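Local coordinates for protein collagen adhesin (Staphylococcus aureus, PDB 2F68) that binds collagen on behalf of the bacterium, probably by closing the two domains of its extracellular region around the collagen triple helix, at residues Y154-M159 with F170-N175; H166-L171 with N257-I262. One frame throughout, in Å; residues are numbered along the deposited sequence.

Interaction 1 (Y154-M159 with F170-N175); sequences YKTGDM and FLNINN
Y154 lays its ring against N172 where strands 154-156 and 170-173 pair antiparallel. CB of N172 sits over one face of the ring, 4.3 Å from its centroid, a CH-pi contact, and ND2 of N172 comes within 3.3 Å of Y154 CZ, amide and ring planes 49° apart. With Y154 CG between its backbone N and carbonyl carbon (chi1 75°), the ring leans across the neighbouring strand; at its edge ND2 of N175, held by a hydrogen bond to V151 O, approaches CD1 to 3.3 Å. N172 suits the sheet face it shares with Y154, T156 and F170, since its CB lies on the ring while OD1 bonds to S255 OG. There T156 CG2, the methyl of a beta-branched residue, rests on CB of F170 at 3.9 Å.

That side is partly exposed, the Y154 ring lying at the contact's border, whereas K155 and L171 are buried side by side on the other, K155 CD touching L171 CD1 at 3.7 Å; the lysine bends so that NZ reaches N272 O. Backbone bonds are shortest at the T156 end, F170 N to T156 O at 2.7 Å. Aliphatic groups and amides thus pack on one another and on the Y154 ring, while residues beyond the hairpin satisfy K155 and N172.

Interaction 2 (H166-L171 with N257-I262); sequences HVRWFL and NYKTKI
W169 crosses Y258 on the buried face of a sheet in which strand 166-171 runs antiparallel to strand 257-262. Followed outward, the tryptophan begins with CB over one face of the Y258 ring, 3.8 Å from its centroid, a CH-pi contact. Chi1 of -63° sets CG beside the backbone N, at 3.8 Å from Y258 CE1; CD1 then comes to 3.5 Å of that same carbon, the indole five-membered ring and the phenol being inclined at 35°. At NE1 the indole donates to T260 OG1 over 3.0 Å, the oxygen lying 15° out of the ring plane. V167 CG1 lies 3.4 Å above one indole face, and W169 also touches N272. The threonine hydroxyl in turn donates a hydrogen bond to V167 O, which also accepts from T260 N; a short hydroxyl side chain suits this buried place, since one oxygen can both accept and donate.

On the opposite face of the sheet, N257 lies alongside F170: its ND2 stands 3.3 Å above the phenyl face, offset toward the rim, and also makes a weak bond to W169 O. Farther along, CD of K261 touches H166 NE2 at 3.5 Å, while ND1 of H166 bonds to D163. Strand 154-156 flanks 166-173, and strand 194-207 flanks 252-262. Y258 faces strand 184-190 and bonds through OH to N272 on strand 269-278, whose F270 meets V167 and I262.

How the interactions relate
Interactions 1 and 2 are successive pairings in one antiparallel sheet of the collagen binding domain, their centres about 10 Å apart. Strand 166-173 lies between the others and gives F170 and L171 to both. Along the chain, edge strand 154-156 comes first and 166-173 follows as the second arm of a hairpin; strand 252-262 arrives nearly 80 residues later, so interaction 1 is local and interaction 2 closes a long connection. A salt bridge from D158 to R168 links them, and M159 packs against V167 and I262. Together they join three adjacent strands into a continuous part of the sheet within this domain of the adhesin.

Interaction 1 (Y154-M159 with F170-N175)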
loop_
_atom_site.group_PDB
_atom_site.type_symbol
_atom_site.label_atom_id
_atom_site.label_comp_id
_atom_site.label_asym_id
_atom_site.label_seq_id
_atom_site.Cartn_x
_atom_site.Cartn_y
_atom_site.Cartn_z
ATOM N N TYR A 154 3.494 -11.713 15.725
ATOM C CA TYR A 154 3.531 -11.823 14.269
ATOM C C TYR A 154 3.899 -10.475 13.655
ATOM O O TYR A 154 3.651 -9.423 14.252
ATOM C CB TYR A 154 2.193 -12.336 13.714
ATOM C CG TYR A 154 1.070 -11.317 13.701
ATOM C CD1 TYR A 154 0.282 -11.104 14.831
ATOM C CD2 TYR A 154 0.787 -10.579 12.550
ATOM C CE1 TYR A 154 -0.753 -10.173 14.820
ATOM C CE2 TYR A 154 -0.245 -9.645 12.530
ATOM C CZ TYR A 154 -1.010 -9.448 13.668
ATOM O OH TYR A 154 -2.033 -8.527 13.652
ATOM N N LYS A 155 4.490 -10.515 12.465
ATOM C CA LYS A 155 4.930 -9.304 11.783
ATOM C C LYS A 155 4.232 -9.144 10.434
ATOM O O LYS A 155 4.152 -10.092 9.648
ATOM C CB LYS A 155 6.450 -9.318 11.613
ATOM C CG LYS A 155 7.059 -7.961 11.292
ATOM C CD LYS A 155 8.581 -8.020 11.239
ATOM C CE LYS A 155 9.091 -8.895 10.097
ATOM N NZ LYS A 155 8.496 -8.538 8.779
ATOM N N THR A 156 3.728 -7.938 10.180
ATOM C CA THR A 156 3.002 -7.631 8.946
ATOM C C THR A 156 3.343 -6.233 8.420
ATOM O O THR A 156 3.955 -5.427 9.123
ATOM C CB THR A 156 1.465 -7.783 9.132
ATOM O OG1 THR A 156 0.802 -7.570 7.879
ATOM C CG2 THR A 156 0.926 -6.794 10.169
ATOM N N GLY A 157 2.946 -5.959 7.178
ATOM C CA GLY A 157 3.185 -4.661 6.552
ATOM C C GLY A 157 2.386 -4.446 5.281
ATOM O O GLY A 157 1.904 -5.403 4.670
ATOM N N ASP A 158 2.250 -3.183 4.884
ATOM C CA ASP A 158 1.520 -2.814 3.668
ATOM C C ASP A 158 2.021 -1.497 3.071
ATOM O O ASP A 158 2.832 -0.796 3.679
ATOM C CB ASP A 158 0.009 -2.747 3.940
ATOM C CG ASP A 158 -0.358 -1.710 4.989
ATOM O OD1 ASP A 158 -0.418 -0.508 4.651
ATOM O OD2 ASP A 158 -0.605 -2.100 6.149
ATOM N N MET A 159 1.534 -1.178 1.874
ATOM C CA MET A 159 1.851 0.083 1.212
ATOM C C MET A 159 0.589 0.929 1.073
ATOM O O MET A 159 -0.438 0.451 0.585
ATOM C CB MET A 159 2.482 -0.176 -0.159
ATOM C CG MET A 159 3.240 1.015 -0.739
ATOM S SD MET A 159 3.966 0.689 -2.358
ATOM C CE MET A 159 5.272 -0.467 -1.940
ATOM N N PHE A 170 4.735 -3.472 10.797
ATOM C CA PHE A 170 4.096 -3.608 12.105
ATOM C C PHE A 170 4.663 -4.781 12.900
ATOM O O PHE A 170 4.638 -5.925 12.441
ATOM C CB PHE A 170 2.578 -3.768 11.950
ATOM C CG PHE A 170 1.885 -2.548 11.407
ATOM C CD1 PHE A 170 1.693 -2.391 10.036
ATOM C CD2 PHE A 170 1.412 -1.561 12.267
ATOM C CE1 PHE A 170 1.049 -1.265 9.530
ATOM C CE2 PHE A 170 0.765 -0.432 11.770
ATOM C CZ PHE A 170 0.584 -0.284 10.399
ATOM N N LEU A 171 5.175 -4.484 14.092
ATOM C CA LEU A 171 5.656 -5.506 15.019
ATOM C C LEU A 171 4.671 -5.675 16.173
ATOM O O LEU A 171 4.721 -4.940 17.162
ATOM C CB LEU A 171 7.057 -5.162 15.543
ATOM C CG LEU A 171 8.282 -5.681 14.782
ATOM C CD1 LEU A 171 8.455 -4.994 13.435
ATOM C CD2 LEU A 171 9.534 -5.507 15.627
ATOM N N ASN A 172 3.776 -6.648 16.029
ATOM C CA ASN A 172 2.718 -6.890 17.007
ATOM C C ASN A 172 3.119 -7.932 18.050
ATOM O O ASN A 172 3.074 -9.136 17.792
ATOM C CB ASN A 172 1.421 -7.295 16.294
ATOM C CG ASN A 172 0.927 -6.235 15.322
ATOM O OD1 ASN A 172 0.777 -5.065 15.680
ATOM N ND2 ASN A 172 0.662 -6.644 14.087
ATOM N N ILE A 173 3.510 -7.451 19.230
ATOM C CA ILE A 173 4.020 -8.305 20.305
ATOM C C ILE A 173 2.982 -8.489 21.414
ATOM O O ILE A 173 2.331 -7.526 21.829
ATOM C CB ILE A 173 5.331 -7.734 20.916
ATOM C CG1 ILE A 173 6.276 -7.231 19.815
ATOM C CG2 ILE A 173 6.020 -8.781 21.792
ATOM C CD1 ILE A 173 7.384 -6.313 20.308
ATOM N N ASN A 174 2.846 -9.731 21.883
ATOM C CA ASN A 174 1.920 -10.106 22.962
ATOM C C ASN A 174 0.495 -9.589 22.731
ATOM O O ASN A 174 -0.037 -8.805 23.521
ATOM C CB ASN A 174 2.467 -9.670 24.332
ATOM C CG ASN A 174 1.774 -10.367 25.498
ATOM O OD1 ASN A 174 1.083 -11.373 25.325
ATOM N ND2 ASN A 174 1.965 -9.832 26.698
ATOM N N ASN A 175 -0.110 -10.054 21.642
ATOM C CA ASN A 175 -1.417 -9.578 21.185
ATOM C C ASN A 175 -2.590 -9.880 22.118
ATOM O O ASN A 175 -3.580 -9.145 22.129
ATOM C CB ASN A 175 -1.715 -10.125 19.785
ATOM C CG ASN A 175 -0.753 -9.600 18.738
ATOM O OD1 ASN A 175 -0.679 -8.397 18.493
ATOM N ND2 ASN A 175 -0.015 -10.507 18.108
#

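Interaction 2 (H166-L171 with N257-I262)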
loop_
_atom_site.group_PDB
_atom_site.type_symbol
_atom_site.label_atom_id
_atom_site.label_comp_id
_atom_site.label_asym_id
_atom_site.label_seq_id
_atom_site.Cartn_x
_atom_site.Cartn_y
_atom_site.Cartn_z
ATOM N N HIS A 166 6.870 4.803 0.480
ATOM C CA HIS A 166 7.145 4.203 1.784
ATOM C C HIS A 166 6.453 2.854 1.964
ATOM O O HIS A 166 5.365 2.627 1.431
ATOM C CB HIS A 166 6.732 5.153 2.910
ATOM C CG HIS A 166 7.627 6.343 3.056
ATOM N ND1 HIS A 166 7.405 7.528 2.388
ATOM C CD2 HIS A 166 8.746 6.532 3.794
ATOM C CE1 HIS A 166 8.348 8.396 2.709
ATOM N NE2 HIS A 166 9.175 7.816 3.561
ATOM N N VAL A 167 7.102 1.966 2.714
ATOM C CA VAL A 167 6.522 0.675 3.076
ATOM C C VAL A 167 6.344 0.613 4.592
ATOM O O VAL A 167 7.317 0.709 5.346
ATOM C CB VAL A 167 7.388 -0.519 2.590
ATOM C CG1 VAL A 167 6.709 -1.844 2.915
ATOM C CG2 VAL A 167 7.661 -0.424 1.095
ATOM N N ARG A 168 5.095 0.464 5.026
ATOM C CA ARG A 168 4.768 0.370 6.448
ATOM C C ARG A 168 5.126 -1.008 6.993
ATOM O O ARG A 168 5.075 -2.002 6.268
ATOM C CB ARG A 168 3.279 0.646 6.682
ATOM C CG ARG A 168 2.792 1.998 6.183
ATOM C CD ARG A 168 1.275 2.033 6.115
ATOM N NE ARG A 168 0.659 2.296 7.415
ATOM C CZ ARG A 168 -0.574 1.928 7.757
ATOM N NH1 ARG A 168 -1.342 1.258 6.908
ATOM N NH2 ARG A 168 -1.038 2.224 8.964
ATOM N N TRP A 169 5.496 -1.053 8.271
ATOM C CA TRP A 169 5.801 -2.310 8.952
ATOM C C TRP A 169 5.218 -2.311 10.360
ATOM O O TRP A 169 5.210 -1.281 11.035
ATOM C CB TRP A 169 7.312 -2.546 9.010
ATOM C CG TRP A 169 7.962 -2.700 7.664
ATOM C CD1 TRP A 169 8.772 -1.797 7.037
ATOM C CD2 TRP A 169 7.853 -3.824 6.779
ATOM N NE1 TRP A 169 9.177 -2.287 5.819
ATOM C CE2 TRP A 169 8.628 -3.529 5.634
ATOM C CE3 TRP A 169 7.177 -5.051 6.842
ATOM C CZ2 TRP A 169 8.747 -4.417 4.560
ATOM C CZ3 TRP A 169 7.294 -5.933 5.771
ATOM C CH2 TRP A 169 8.075 -5.610 4.647
ATOM N N PHE A 170 4.735 -3.472 10.797
ATOM C CA PHE A 170 4.096 -3.608 12.105
ATOM C C PHE A 170 4.663 -4.781 12.900
ATOM O O PHE A 170 4.638 -5.925 12.441
ATOM C CB PHE A 170 2.578 -3.768 11.950
ATOM C CG PHE A 170 1.885 -2.548 11.407
ATOM C CD1 PHE A 170 1.693 -2.391 10.036
ATOM C CD2 PHE A 170 1.412 -1.561 12.267
ATOM C CE1 PHE A 170 1.049 -1.265 9.530
ATOM C CE2 PHE A 170 0.765 -0.432 11.770
ATOM C CZ PHE A 170 0.584 -0.284 10.399
ATOM N N LEU A 171 5.175 -4.484 14.092
ATOM C CA LEU A 171 5.656 -5.506 15.019
ATOM C C LEU A 171 4.671 -5.675 16.173
ATOM O O LEU A 171 4.721 -4.940 17.162
ATOM C CB LEU A 171 7.057 -5.162 15.543
ATOM C CG LEU A 171 8.282 -5.681 14.782
ATOM C CD1 LEU A 171 8.455 -4.994 13.435
ATOM C CD2 LEU A 171 9.534 -5.507 15.627
ATOM N N ASN A 257 5.274 0.186 15.012
ATOM C CA ASN A 257 5.182 0.584 13.612
ATOM C C ASN A 257 6.486 1.238 13.152
ATOM O O ASN A 257 7.306 1.634 13.982
ATOM C CB ASN A 257 3.991 1.538 13.423
ATOM C CG ASN A 257 3.793 1.970 11.975
ATOM O OD1 ASN A 257 3.751 3.164 11.677
ATOM N ND2 ASN A 257 3.670 1.002 11.072
ATOM N N TYR A 258 6.687 1.309 11.835
ATOM C CA TYR A 258 7.742 2.130 11.221
ATOM C C TYR A 258 7.673 2.118 9.695
ATOM O O TYR A 258 7.276 1.121 9.088
ATOM C CB TYR A 258 9.149 1.743 11.708
ATOM C CG TYR A 258 9.572 0.321 11.418
ATOM C CD1 TYR A 258 10.230 -0.004 10.232
ATOM C CD2 TYR A 258 9.336 -0.696 12.341
ATOM C CE1 TYR A 258 10.630 -1.308 9.967
ATOM C CE2 TYR A 258 9.731 -2.003 12.084
ATOM C CZ TYR A 258 10.377 -2.301 10.896
ATOM O OH TYR A 258 10.771 -3.593 10.640
ATOM N N LYS A 259 8.067 3.236 9.090
ATOM C CA LYS A 259 8.055 3.389 7.637
ATOM C C LYS A 259 9.462 3.303 7.055
ATOM O O LYS A 259 10.415 3.841 7.623
ATOM C CB LYS A 259 7.404 4.717 7.238
ATOM C CG LYS A 259 5.922 4.821 7.572
ATOM C CD LYS A 259 5.367 6.186 7.198
ATOM C CE LYS A 259 3.904 6.315 7.591
ATOM N NZ LYS A 259 3.347 7.647 7.225
ATOM N N THR A 260 9.579 2.620 5.918
ATOM C CA THR A 260 10.854 2.479 5.218
ATOM C C THR A 260 10.790 3.119 3.834
ATOM O O THR A 260 9.961 2.740 3.002
ATOM C CB THR A 260 11.284 0.999 5.089
ATOM O OG1 THR A 260 10.203 0.227 4.552
ATOM C CG2 THR A 260 11.685 0.431 6.446
ATOM N N LYS A 261 11.666 4.095 3.602
ATOM C CA LYS A 261 11.740 4.803 2.325
ATOM C C LYS A 261 12.344 3.913 1.241
ATOM O O LYS A 261 13.431 3.359 1.415
ATOM C CB LYS A 261 12.555 6.096 2.478
ATOM C CG LYS A 261 12.689 6.940 1.209
ATOM C CD LYS A 261 11.426 7.739 0.912
ATOM C CE LYS A 261 11.592 8.592 -0.335
ATOM N NZ LYS A 261 10.382 9.414 -0.611
ATOM N N ILE A 262 11.625 3.784 0.128
ATOM C CA ILE A 262 12.062 2.958 -0.997
ATOM C C ILE A 262 13.213 3.622 -1.756
ATOM O O ILE A 262 13.086 4.750 -2.239
ATOM C CB ILE A 262 10.884 2.632 -1.959
ATOM C CG1 ILE A 262 9.877 1.704 -1.269
ATOM C CG2 ILE A 262 11.393 2.010 -3.263
ATOM C CD1 ILE A 262 8.562 1.541 -2.009
#